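Local coordinates for benzoylformate decarboxylase (Mycobacterium smegmatis, PDB 4Q9D), which belongs to the thiamine pyrophosphate enzymes and forms an assembly of four chains, each built on three parallel sheets, with magnesium bound in the C-terminal domain, at residues B[352-360]-B[523-531]; B[5-14]-B[165-176]. One frame throughout, in Å; residues are numbered along the deposited sequence.

In the fold
This chain is a worked example of how an alpha/beta unit can tie its end back to its beginning. From the N terminus, helix 7-18 leads into the first six-stranded parallel sheet, and contact 2 closes a loop of 150 residues when the chain leaving strand 157-162 returns and follows that helix in the same direction. The central domain follows, with its own parallel sheet. Contact 1 then closes a second loop, of 162 residues, by joining the approach to helix 357-367 to the end of strand 523-528 in the third sheet. The two loops follow in series, neither nesting nor crossing. The contacts lie on opposite sides of the chain's centre, about 54 Å apart between centres.

Contact 1: B[352-360]-B[523-531]; sequences TAPMTSNAV and TVLVVPTLP
Met355 pairs with Thr529 in a single parallel beta bridge, which joins the chain just past the end of strand 523-528, in the six-stranded parallel sheet of the C-terminal thiamine pyrophosphate-binding fold, to the residues entering helix 357-367. Met355 N donates to Pro528 O over 3.0 Å, and Leu530 N returns to Met355 O over 2.9 Å; the second bond is more bent, 139° at the hydrogen. Each of these carbonyls also has a CA-H contact, Pro354 CA on Pro528 O and Thr529 CA on Met355 O, so the two backbones lie close together.

The buried side gathers round Val527. Its CG1 meets Val360 CG2 at 3.7 Å, the two valines running alongside in opposite senses, and Met355 SD at 3.9 Å, the thioether lying across the valine branch. The CB of Met355 points away from the strand; with CG held between its backbone N and carbonyl carbon (chi1 61°) and a bend at chi3, SD and CE both come beside that same methyl. Val360 CG2 is shared, also touching Thr529 CG2. Helix 506-518 adds Thr506 against Met355. Thr529 itself touches Asn461, a ligand of the magnesium ion, which lies about 6 Å from the threonine side chain.

The other part of the contact faces solvent, though its atoms meet just as closely. The cis-proline Pro354 and Leu530 are both exposed, and meet through Pro354 CG and Leu530 CD2 at 3.8 Å; one residue earlier, Ala353 CB rests against the ring of Pro528. The other methyl of Leu530 reaches the residue just before the helix, Thr356, which presents CG2 to Leu530 CD1 at 3.7 Å, while its OG1, also bonded to Asp348, caps the helix, accepting Ala359 N at 2.9 Å.

Contact 2: B[5-14]-B[165-176]; sequences KTVHDVTYDL and DWDKPALGPAAV
Lys5 O is gripped by two donors, Ala170 N at 2.9 Å and a water that also donates to Ala170 O. Two residues on, Val7 N reaches Lys168 O at 2.8 Å, nearly in line with the carbonyl bond. His8 N uses a lone pair of Trp166 O, in the carbonyl plane, at 2.9 Å. The next amide, Asp9 N, is taken by Thr6 OG1, and Thr6 N by Asp9 OD2 in return, which makes a capping box at the start of helix 7-18.

The indole of Trp166 lies along the helix by its rim: CE3 is 3.7 Å from His8 CA, and Thr11 CB sits in the ring plane beside CZ3. On another flank Val10 CG1 packs on Ala170 CB at 3.6 Å, and a second water joins Val10 O to Ala174 N. Leu14 then lays CD2 on Ala174 CB at 4.0 Å. Beyond it, Ala175 packs on Pro309 of the second subunit.

The first three N-H groups of the helix thus all have acceptors, two of them loop carbonyls, so the positive end of the helix dipole is probably balanced jointly by these carbonyls and by the capping box of its own residues.

Contact 1: B[352-360]-B[523-531]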
ATOM      1  N   THR B 352     -44.524  12.848 -30.059  1.00 33.44           N
ATOM      2  CA  THR B 352     -45.075  12.785 -28.718  1.00 35.53           C
ATOM      3  C   THR B 352     -44.254  11.806 -27.874  1.00 32.45           C
ATOM      4  O   THR B 352     -43.575  10.927 -28.403  1.00 32.20           O
ATOM      5  CB  THR B 352     -46.557  12.343 -28.675  1.00 38.17           C
ATOM      6  OG1 THR B 352     -46.676  11.071 -29.306  1.00 44.34           O
ATOM      7  CG2 THR B 352     -47.467  13.355 -29.351  1.00 40.65           C
ATOM      8  N   ALA B 353     -44.323  11.964 -26.554  1.00 30.22           N
ATOM      9  CA  ALA B 353     -43.598  11.075 -25.653  1.00 34.77           C
ATOM     10  C   ALA B 353     -44.277   9.725 -25.671  1.00 35.24           C
ATOM     11  O   ALA B 353     -45.496   9.656 -25.731  1.00 40.72           O
ATOM     12  CB  ALA B 353     -43.584  11.646 -24.253  1.00 37.36           C
ATOM     13  N   PRO B 354     -43.490   8.642 -25.609  1.00 32.24           N
ATOM     14  CA  PRO B 354     -42.030   8.660 -25.511  1.00 36.89           C
ATOM     15  C   PRO B 354     -41.407   8.869 -26.874  1.00 36.09           C
ATOM     16  O   PRO B 354     -41.863   8.312 -27.864  1.00 31.87           O
ATOM     17  CB  PRO B 354     -41.700   7.262 -24.975  1.00 31.08           C
ATOM     18  CG  PRO B 354     -42.768   6.418 -25.530  1.00 48.08           C
ATOM     19  CD  PRO B 354     -44.023   7.276 -25.501  1.00 36.25           C
ATOM     20  N   MET B 355     -40.363   9.686 -26.914  1.00 32.20           N
ATOM     21  CA  MET B 355     -39.731  10.060 -28.172  1.00 26.35           C
ATOM     22  C   MET B 355     -38.332   9.462 -28.313  1.00 33.40           C
ATOM     23  O   MET B 355     -37.779   8.891 -27.361  1.00 31.27           O
ATOM     24  CB  MET B 355     -39.679  11.579 -28.270  1.00 33.51           C
ATOM     25  CG  MET B 355     -38.890  12.208 -27.169  1.00 28.20           C
ATOM     26  SD  MET B 355     -39.107  13.992 -27.125  1.00 37.01           S
ATOM     27  CE  MET B 355     -40.666  14.124 -26.251  1.00 22.13           C
ATOM     28  N   THR B 356     -37.782   9.556 -29.520  1.00 25.50           N
ATOM     29  CA  THR B 356     -36.423   9.119 -29.769  1.00 29.40           C
ATOM     30  C   THR B 356     -35.443  10.085 -29.081  1.00 26.71           C
ATOM     31  O   THR B 356     -35.740  11.269 -28.897  1.00 26.06           O
ATOM     32  CB  THR B 356     -36.121   9.110 -31.279  1.00 31.64           C
ATOM     33  OG1 THR B 356     -36.282  10.432 -31.795  1.00 30.64           O
ATOM     34  CG2 THR B 356     -37.062   8.168 -32.019  1.00 31.06           C
ATOM     35  N   SER B 357     -34.267   9.600 -28.717  1.00 27.49           N
ATOM     36  CA  SER B 357     -33.234  10.526 -28.243  1.00 29.63           C
ATOM     37  C   SER B 357     -32.849  11.530 -29.345  1.00 28.05           C
ATOM     38  O   SER B 357     -32.441  12.669 -29.072  1.00 29.85           O
ATOM     39  CB  SER B 357     -32.001   9.765 -27.726  1.00 24.66           C
ATOM     40  OG  SER B 357     -31.636   8.706 -28.595  1.00 32.35           O
ATOM     41  N   ASN B 358     -32.986  11.110 -30.595  1.00 25.35           N
ATOM     42  CA  ASN B 358     -32.749  12.012 -31.720  1.00 25.67           C
ATOM     43  C   ASN B 358     -33.682  13.239 -31.672  1.00 29.25           C
ATOM     44  O   ASN B 358     -33.242  14.378 -31.881  1.00 27.87           O
ATOM     45  CB  ASN B 358     -32.874  11.234 -33.038  1.00 30.18           C
ATOM     46  CG  ASN B 358     -32.568  12.090 -34.249  1.00 38.95           C
ATOM     47  OD1 ASN B 358     -31.460  12.610 -34.384  1.00 34.30           O
ATOM     48  ND2 ASN B 358     -33.553  12.252 -35.137  1.00 33.65           N
ATOM     49  N   ALA B 359     -34.965  13.016 -31.368  1.00 28.29           N
ATOM     50  CA  ALA B 359     -35.907  14.123 -31.184  1.00 27.03           C
ATOM     51  C   ALA B 359     -35.462  15.040 -30.054  1.00 31.66           C
ATOM     52  O   ALA B 359     -35.485  16.254 -30.192  1.00 29.94           O
ATOM     53  CB  ALA B 359     -37.303  13.591 -30.878  1.00 24.71           C
ATOM     54  N   VAL B 360     -35.079  14.449 -28.920  1.00 33.02           N
ATOM     55  CA  VAL B 360     -34.712  15.221 -27.730  1.00 26.75           C
ATOM     56  C   VAL B 360     -33.549  16.157 -28.002  1.00 22.73           C
ATOM     57  O   VAL B 360     -33.592  17.325 -27.639  1.00 25.47           O
ATOM     58  CB  VAL B 360     -34.287  14.297 -26.527  1.00 31.53           C
ATOM     59  CG1 VAL B 360     -33.769  15.142 -25.357  1.00 22.94           C
ATOM     60  CG2 VAL B 360     -35.423  13.412 -26.100  1.00 29.94           C
ATOM     61  N   THR B 523     -33.827  23.454 -13.073  1.00 22.80           N
ATOM     62  CA  THR B 523     -35.020  22.694 -13.426  1.00 24.99           C
ATOM     63  C   THR B 523     -34.585  21.298 -13.841  1.00 26.19           C
ATOM     64  O   THR B 523     -33.556  21.129 -14.505  1.00 25.20           O
ATOM     65  CB  THR B 523     -35.745  23.341 -14.646  1.00 25.73           C
ATOM     66  OG1 THR B 523     -36.064  24.698 -14.346  1.00 24.44           O
ATOM     67  CG2 THR B 523     -37.012  22.572 -15.011  1.00 24.13           C
ATOM     68  N   VAL B 524     -35.371  20.313 -13.435  1.00 24.32           N
ATOM     69  CA  VAL B 524     -35.227  18.943 -13.878  1.00 19.00           C
ATOM     70  C   VAL B 524     -36.375  18.609 -14.855  1.00 25.01           C
ATOM     71  O   VAL B 524     -37.545  18.567 -14.476  1.00 26.42           O
ATOM     72  CB  VAL B 524     -35.229  17.971 -12.685  1.00 24.01           C
ATOM     73  CG1 VAL B 524     -35.137  16.508 -13.166  1.00 17.00           C
ATOM     74  CG2 VAL B 524     -34.067  18.325 -11.688  1.00 22.00           C
ATOM     75  N   LEU B 525     -36.034  18.404 -16.120  1.00 25.09           N
ATOM     76  CA  LEU B 525     -37.034  18.056 -17.127  1.00 28.26           C
ATOM     77  C   LEU B 525     -36.891  16.569 -17.406  1.00 22.99           C
ATOM     78  O   LEU B 525     -35.838  16.101 -17.837  1.00 23.53           O
ATOM     79  CB  LEU B 525     -36.843  18.880 -18.409  1.00 25.77           C
ATOM     80  CG  LEU B 525     -37.002  20.398 -18.245  1.00 27.19           C
ATOM     81  CD1 LEU B 525     -36.721  21.126 -19.571  1.00 25.34           C
ATOM     82  CD2 LEU B 525     -38.363  20.784 -17.684  1.00 24.73           C
ATOM     83  N   VAL B 526     -37.943  15.824 -17.122  1.00 24.87           N
ATOM     84  CA  VAL B 526     -37.929  14.399 -17.329  1.00 22.13           C
ATOM     85  C   VAL B 526     -38.596  14.100 -18.682  1.00 31.89           C
ATOM     86  O   VAL B 526     -39.764  14.423 -18.883  1.00 32.80           O
ATOM     87  CB  VAL B 526     -38.624  13.675 -16.151  1.00 25.24           C
ATOM     88  CG1 VAL B 526     -38.469  12.173 -16.308  1.00 24.89           C
ATOM     89  CG2 VAL B 526     -37.998  14.141 -14.795  1.00 19.33           C
ATOM     90  N   VAL B 527     -37.836  13.507 -19.605  1.00 29.79           N
ATOM     91  CA  VAL B 527     -38.294  13.276 -20.959  1.00 24.63           C
ATOM     92  C   VAL B 527     -38.410  11.774 -21.242  1.00 28.74           C
ATOM     93  O   VAL B 527     -37.410  11.065 -21.344  1.00 27.83           O
ATOM     94  CB  VAL B 527     -37.350  13.915 -21.984  1.00 29.86           C
ATOM     95  CG1 VAL B 527     -37.902  13.721 -23.407  1.00 33.30           C
ATOM     96  CG2 VAL B 527     -37.137  15.419 -21.684  1.00 28.28           C
ATOM     97  N   PRO B 528     -39.644  11.269 -21.369  1.00 24.37           N
ATOM     98  CA  PRO B 528     -39.745   9.828 -21.641  1.00 23.80           C
ATOM     99  C   PRO B 528     -39.208   9.512 -23.030  1.00 31.40           C
ATOM    100  O   PRO B 528     -39.600  10.149 -24.003  1.00 27.56           O
ATOM    101  CB  PRO B 528     -41.257   9.547 -21.547  1.00 25.35           C
ATOM    102  CG  PRO B 528     -41.834  10.739 -20.792  1.00 28.85           C
ATOM    103  CD  PRO B 528     -40.949  11.911 -21.134  1.00 29.30           C
ATOM    104  N   THR B 529     -38.300   8.556 -23.134  1.00 27.50           N
ATOM    105  CA  THR B 529     -37.679   8.283 -24.424  1.00 28.18           C
ATOM    106  C   THR B 529     -37.743   6.785 -24.684  1.00 31.33           C
ATOM    107  O   THR B 529     -38.059   6.007 -23.786  1.00 34.06           O
ATOM    108  CB  THR B 529     -36.200   8.726 -24.457  1.00 34.43           C
ATOM    109  OG1 THR B 529     -35.489   7.994 -23.461  1.00 34.44           O
ATOM    110  CG2 THR B 529     -36.063  10.236 -24.166  1.00 28.70           C
ATOM    111  N   LEU B 530     -37.420   6.379 -25.901  1.00 30.17           N
ATOM    112  CA  LEU B 530     -37.471   4.965 -26.272  1.00 35.84           C
ATOM    113  C   LEU B 530     -36.202   4.222 -25.877  1.00 37.97           C
ATOM    114  O   LEU B 530     -35.107   4.774 -25.985  1.00 45.78           O
ATOM    115  CB  LEU B 530     -37.689   4.825 -27.782  1.00 35.84           C
ATOM    116  CG  LEU B 530     -38.914   5.589 -28.299  1.00 34.79           C
ATOM    117  CD1 LEU B 530     -38.805   5.763 -29.803  1.00 42.38           C
ATOM    118  CD2 LEU B 530     -40.199   4.876 -27.936  1.00 34.79           C
ATOM    119  N   PRO B 531     -36.355   2.954 -25.445  1.00 47.62           N
ATOM    120  CA  PRO B 531     -35.293   2.008 -25.052  1.00 58.42           C
ATOM    121  C   PRO B 531     -34.263   1.693 -26.148  1.00 57.08           C
ATOM    122  O   PRO B 531     -34.466   2.075 -27.303  1.00 57.99           O
ATOM    123  CB  PRO B 531     -36.072   0.740 -24.709  1.00 46.68           C
ATOM    124  CG  PRO B 531     -37.437   1.224 -24.320  1.00 56.46           C
ATOM    125  CD  PRO B 531     -37.701   2.395 -25.216  1.00 44.01           C
TER

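Contact 2: B[5-14]-B[165-176]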
ATOM      1  N   LYS B   5      -1.770  33.007  17.885  1.00 40.36           N
ATOM      2  CA  LYS B   5      -2.365  32.379  16.699  1.00 32.70           C
ATOM      3  C   LYS B   5      -2.299  30.859  16.840  1.00 29.65           C
ATOM      4  O   LYS B   5      -1.286  30.308  17.271  1.00 28.11           O
ATOM      5  CB  LYS B   5      -1.602  32.786  15.450  1.00 33.06           C
ATOM      6  CG  LYS B   5      -1.492  34.271  15.264  1.00 38.53           C
ATOM      7  CD  LYS B   5      -2.820  34.870  14.945  1.00 49.18           C
ATOM      8  CE  LYS B   5      -2.654  36.109  14.067  1.00 62.23           C
ATOM      9  NZ  LYS B   5      -3.892  36.931  14.045  1.00 50.88           N
ATOM     10  N   THR B   6      -3.386  30.191  16.496  1.00 27.45           N
ATOM     11  CA  THR B   6      -3.409  28.738  16.471  1.00 25.85           C
ATOM     12  C   THR B   6      -3.119  28.226  15.057  1.00 30.55           C
ATOM     13  O   THR B   6      -3.144  28.974  14.079  1.00 28.19           O
ATOM     14  CB  THR B   6      -4.786  28.240  16.883  1.00 27.46           C
ATOM     15  OG1 THR B   6      -5.741  28.762  15.954  1.00 25.90           O
ATOM     16  CG2 THR B   6      -5.139  28.751  18.338  1.00 26.38           C
ATOM     17  N   VAL B   7      -2.873  26.933  14.956  1.00 29.82           N
ATOM     18  CA  VAL B   7      -2.772  26.273  13.667  1.00 23.47           C
ATOM     19  C   VAL B   7      -3.989  26.611  12.772  1.00 24.40           C
ATOM     20  O   VAL B   7      -3.837  26.861  11.576  1.00 20.04           O
ATOM     21  CB  VAL B   7      -2.635  24.749  13.872  1.00 25.43           C
ATOM     22  CG1 VAL B   7      -2.946  23.981  12.558  1.00 19.80           C
ATOM     23  CG2 VAL B   7      -1.210  24.415  14.401  1.00 22.16           C
ATOM     24  N   HIS B   8      -5.173  26.659  13.375  1.00 21.90           N
ATOM     25  CA  HIS B   8      -6.411  27.026  12.677  1.00 24.75           C
ATOM     26  C   HIS B   8      -6.308  28.440  12.075  1.00 31.64           C
ATOM     27  O   HIS B   8      -6.610  28.641  10.891  1.00 24.03           O
ATOM     28  CB  HIS B   8      -7.581  26.919  13.672  1.00 23.85           C
ATOM     29  CG  HIS B   8      -8.942  27.055  13.058  1.00 22.76           C
ATOM     30  ND1 HIS B   8      -9.468  28.272  12.665  1.00 27.18           N
ATOM     31  CD2 HIS B   8      -9.905  26.133  12.800  1.00 29.09           C
ATOM     32  CE1 HIS B   8     -10.694  28.096  12.200  1.00 26.14           C
ATOM     33  NE2 HIS B   8     -10.985  26.804  12.266  1.00 28.69           N
ATOM     34  N   ASP B   9      -5.870  29.415  12.882  1.00 27.92           N
ATOM     35  CA  ASP B   9      -5.718  30.800  12.405  1.00 25.71           C
ATOM     36  C   ASP B   9      -4.819  30.898  11.188  1.00 25.24           C
ATOM     37  O   ASP B   9      -5.186  31.484  10.158  1.00 24.56           O
ATOM     38  CB  ASP B   9      -5.107  31.723  13.490  1.00 24.03           C
ATOM     39  CG  ASP B   9      -6.018  31.906  14.700  1.00 23.09           C
ATOM     40  OD1 ASP B   9      -7.253  31.956  14.524  1.00 29.80           O
ATOM     41  OD2 ASP B   9      -5.488  31.979  15.830  1.00 32.76           O
ATOM     42  N   VAL B  10      -3.600  30.391  11.329  1.00 21.72           N
ATOM     43  CA  VAL B  10      -2.635  30.585  10.274  1.00 22.00           C
ATOM     44  C   VAL B  10      -2.942  29.716   9.035  1.00 23.21           C
ATOM     45  O   VAL B  10      -2.529  30.060   7.923  1.00 21.72           O
ATOM     46  CB  VAL B  10      -1.167  30.403  10.774  1.00 29.44           C
ATOM     47  CG1 VAL B  10      -0.938  31.210  12.076  1.00 27.02           C
ATOM     48  CG2 VAL B  10      -0.838  28.960  11.003  1.00 23.04           C
ATOM     49  N   THR B  11      -3.649  28.600   9.213  1.00 19.94           N
ATOM     50  CA  THR B  11      -3.946  27.746   8.051  1.00 23.67           C
ATOM     51  C   THR B  11      -4.992  28.431   7.159  1.00 23.59           C
ATOM     52  O   THR B  11      -4.805  28.538   5.952  1.00 23.65           O
ATOM     53  CB  THR B  11      -4.458  26.355   8.443  1.00 23.48           C
ATOM     54  OG1 THR B  11      -3.454  25.674   9.194  1.00 20.35           O
ATOM     55  CG2 THR B  11      -4.778  25.519   7.189  1.00 20.02           C
ATOM     56  N   TYR B  12      -6.080  28.911   7.757  1.00 22.84           N
ATOM     57  CA  TYR B  12      -7.056  29.684   6.986  1.00 23.17           C
ATOM     58  C   TYR B  12      -6.428  30.937   6.366  1.00 25.51           C
ATOM     59  O   TYR B  12      -6.732  31.287   5.228  1.00 26.87           O
ATOM     60  CB  TYR B  12      -8.246  30.045   7.863  1.00 22.17           C
ATOM     61  CG  TYR B  12      -9.272  28.943   7.918  1.00 26.81           C
ATOM     62  CD1 TYR B  12     -10.215  28.792   6.892  1.00 24.98           C
ATOM     63  CD2 TYR B  12      -9.285  28.023   8.966  1.00 26.81           C
ATOM     64  CE1 TYR B  12     -11.155  27.770   6.931  1.00 22.66           C
ATOM     65  CE2 TYR B  12     -10.228  27.004   9.019  1.00 24.82           C
ATOM     66  CZ  TYR B  12     -11.163  26.884   7.992  1.00 24.61           C
ATOM     67  OH  TYR B  12     -12.123  25.892   8.033  1.00 23.85           O
ATOM     68  N   ASP B  13      -5.517  31.599   7.089  1.00 22.62           N
ATOM     69  CA  ASP B  13      -4.801  32.724   6.487  1.00 23.21           C
ATOM     70  C   ASP B  13      -4.049  32.290   5.230  1.00 28.05           C
ATOM     71  O   ASP B  13      -4.015  33.018   4.250  1.00 22.82           O
ATOM     72  CB  ASP B  13      -3.818  33.367   7.485  1.00 23.15           C
ATOM     73  CG  ASP B  13      -4.542  34.213   8.556  1.00 28.81           C
ATOM     74  OD1 ASP B  13      -5.744  34.490   8.389  1.00 30.93           O
ATOM     75  OD2 ASP B  13      -3.911  34.589   9.558  1.00 30.09           O
ATOM     76  N   LEU B  14      -3.419  31.115   5.267  1.00 23.62           N
ATOM     77  CA  LEU B  14      -2.682  30.630   4.102  1.00 24.58           C
ATOM     78  C   LEU B  14      -3.655  30.281   2.975  1.00 25.27           C
ATOM     79  O   LEU B  14      -3.435  30.640   1.821  1.00 28.00           O
ATOM     80  CB  LEU B  14      -1.838  29.391   4.452  1.00 18.35           C
ATOM     81  CG  LEU B  14      -1.234  28.639   3.264  1.00 22.40           C
ATOM     82  CD1 LEU B  14      -0.188  29.523   2.572  1.00 18.14           C
ATOM     83  CD2 LEU B  14      -0.588  27.363   3.775  1.00 22.02           C
ATOM     84  N   ASP B 165      -5.349  18.948  16.315  1.00 22.02           N
ATOM     85  CA  ASP B 165      -4.256  19.761  15.791  1.00 21.26           C
ATOM     86  C   ASP B 165      -4.626  21.246  15.699  1.00 20.76           C
ATOM     87  O   ASP B 165      -3.782  22.124  15.866  1.00 25.38           O
ATOM     88  CB  ASP B 165      -3.783  19.258  14.395  1.00 17.79           C
ATOM     89  CG  ASP B 165      -2.911  17.989  14.479  1.00 23.60           C
ATOM     90  OD1 ASP B 165      -2.689  17.473  15.604  1.00 23.88           O
ATOM     91  OD2 ASP B 165      -2.458  17.496  13.419  1.00 19.52           O
ATOM     92  N   TRP B 166      -5.884  21.517  15.393  1.00 23.17           N
ATOM     93  CA  TRP B 166      -6.298  22.837  14.927  1.00 21.27           C
ATOM     94  C   TRP B 166      -6.173  23.901  16.024  1.00 28.27           C
ATOM     95  O   TRP B 166      -5.926  25.065  15.739  1.00 25.41           O
ATOM     96  CB  TRP B 166      -7.754  22.759  14.415  1.00 20.34           C
ATOM     97  CG  TRP B 166      -7.841  21.966  13.121  1.00 26.41           C
ATOM     98  CD1 TRP B 166      -8.315  20.701  12.960  1.00 20.40           C
ATOM     99  CD2 TRP B 166      -7.355  22.380  11.835  1.00 21.23           C
ATOM    100  NE1 TRP B 166      -8.190  20.310  11.648  1.00 22.75           N
ATOM    101  CE2 TRP B 166      -7.604  21.322  10.936  1.00 22.46           C
ATOM    102  CE3 TRP B 166      -6.750  23.548  11.357  1.00 17.71           C
ATOM    103  CZ2 TRP B 166      -7.287  21.399   9.580  1.00 21.43           C
ATOM    104  CZ3 TRP B 166      -6.414  23.619  10.010  1.00 23.23           C
ATOM    105  CH2 TRP B 166      -6.680  22.542   9.137  1.00 25.52           C
ATOM    106  N   ASP B 167      -6.362  23.485  17.274  1.00 23.54           N
ATOM    107  CA  ASP B 167      -6.305  24.411  18.403  1.00 29.85           C
ATOM    108  C   ASP B 167      -4.913  24.570  18.992  1.00 29.15           C
ATOM    109  O   ASP B 167      -4.734  25.321  19.928  1.00 27.25           O
ATOM    110  CB  ASP B 167      -7.317  24.006  19.482  1.00 30.96           C
ATOM    111  CG  ASP B 167      -8.749  24.222  19.012  1.00 55.04           C
ATOM    112  OD1 ASP B 167      -8.933  25.116  18.137  1.00 59.65           O
ATOM    113  OD2 ASP B 167      -9.671  23.503  19.482  1.00 65.78           O
ATOM    114  N   LYS B 168      -3.913  23.906  18.420  1.00 25.06           N
ATOM    115  CA  LYS B 168      -2.558  24.073  18.924  1.00 25.47           C
ATOM    116  C   LYS B 168      -1.950  25.434  18.517  1.00 25.37           C
ATOM    117  O   LYS B 168      -2.301  25.994  17.484  1.00 28.15           O
ATOM    118  CB  LYS B 168      -1.691  22.887  18.485  1.00 19.30           C
ATOM    119  CG  LYS B 168      -2.253  21.533  18.989  1.00 20.88           C
ATOM    120  CD  LYS B 168      -2.089  21.474  20.513  1.00 25.54           C
ATOM    121  CE  LYS B 168      -2.360  20.079  21.065  1.00 26.69           C
ATOM    122  NZ  LYS B 168      -3.801  19.794  21.012  1.00 39.19           N
ATOM    123  N   PRO B 169      -1.032  25.972  19.336  1.00 27.18           N
ATOM    124  CA  PRO B 169      -0.353  27.224  18.951  1.00 25.24           C
ATOM    125  C   PRO B 169       0.386  27.036  17.632  1.00 30.24           C
ATOM    126  O   PRO B 169       1.084  26.034  17.486  1.00 26.04           O
ATOM    127  CB  PRO B 169       0.675  27.441  20.088  1.00 28.16           C
ATOM    128  CG  PRO B 169       0.066  26.743  21.283  1.00 32.01           C
ATOM    129  CD  PRO B 169      -0.677  25.517  20.693  1.00 26.31           C
ATOM    130  N   ALA B 170       0.246  27.971  16.694  1.00 19.41           N
ATOM    131  CA  ALA B 170       1.019  27.910  15.449  1.00 21.82           C
ATOM    132  C   ALA B 170       2.482  28.267  15.707  1.00 31.00           C
ATOM    133  O   ALA B 170       2.782  28.975  16.644  1.00 27.86           O
ATOM    134  CB  ALA B 170       0.444  28.868  14.438  1.00 25.41           C
ATOM    135  N   LEU B 171       3.379  27.812  14.844  1.00 29.46           N
ATOM    136  CA  LEU B 171       4.774  28.220  14.898  1.00 32.93           C
ATOM    137  C   LEU B 171       4.952  29.685  14.498  1.00 37.74           C
ATOM    138  O   LEU B 171       5.964  30.292  14.819  1.00 35.77           O
ATOM    139  CB  LEU B 171       5.610  27.377  13.933  1.00 28.72           C
ATOM    140  CG  LEU B 171       5.736  25.872  14.169  1.00 32.00           C
ATOM    141  CD1 LEU B 171       6.366  25.244  12.943  1.00 29.12           C
ATOM    142  CD2 LEU B 171       6.547  25.595  15.416  1.00 30.30           C
ATOM    143  N   GLY B 172       3.990  30.235  13.770  1.00 29.97           N
ATOM    144  CA  GLY B 172       4.101  31.570  13.205  1.00 27.81           C
ATOM    145  C   GLY B 172       3.264  31.587  11.931  1.00 37.40           C
ATOM    146  O   GLY B 172       2.545  30.633  11.667  1.00 30.38           O
ATOM    147  N   PRO B 173       3.356  32.656  11.128  1.00 33.05           N
ATOM    148  CA  PRO B 173       2.600  32.625   9.866  1.00 32.24           C
ATOM    149  C   PRO B 173       3.142  31.537   8.918  1.00 28.07           C
ATOM    150  O   PRO B 173       4.314  31.223   8.927  1.00 28.77           O
ATOM    151  CB  PRO B 173       2.848  34.018   9.266  1.00 31.08           C
ATOM    152  CG  PRO B 173       4.207  34.429   9.841  1.00 32.91           C
ATOM    153  CD  PRO B 173       4.212  33.853  11.256  1.00 29.25           C
ATOM    154  N   ALA B 174       2.283  30.976   8.085  1.00 26.27           N
ATOM    155  CA  ALA B 174       2.742  29.961   7.130  1.00 26.08           C
ATOM    156  C   ALA B 174       3.421  30.626   5.946  1.00 24.64           C
ATOM    157  O   ALA B 174       2.908  31.616   5.428  1.00 25.25           O
ATOM    158  CB  ALA B 174       1.544  29.149   6.657  1.00 17.85           C
ATOM    159  N   ALA B 175       4.554  30.076   5.503  1.00 19.39           N
ATOM    160  CA  ALA B 175       5.219  30.564   4.306  1.00 25.36           C
ATOM    161  C   ALA B 175       4.309  30.344   3.100  1.00 29.00           C
ATOM    162  O   ALA B 175       3.595  29.339   3.021  1.00 26.27           O
ATOM    163  CB  ALA B 175       6.554  29.849   4.101  1.00 21.04           C
ATOM    164  N   VAL B 176       4.310  31.301   2.186  1.00 26.95           N
ATOM    165  CA  VAL B 176       3.470  31.255   1.006  1.00 24.65           C
ATOM    166  C   VAL B 176       4.405  30.977  -0.154  1.00 27.13           C
ATOM    167  O   VAL B 176       5.334  31.741  -0.416  1.00 34.86           O
ATOM    168  CB  VAL B 176       2.713  32.596   0.798  1.00 30.40           C
ATOM    169  CG1 VAL B 176       1.726  32.508  -0.394  1.00 23.63           C
ATOM    170  CG2 VAL B 176       1.958  32.977   2.066  1.00 23.63           C
TER
HETATM  171  O   HOH W   1       1.156  31.072  18.527  1.00 49.81           O
HETATM  172  O   HOH W   2      -0.496  31.986   7.720  1.00 26.42           O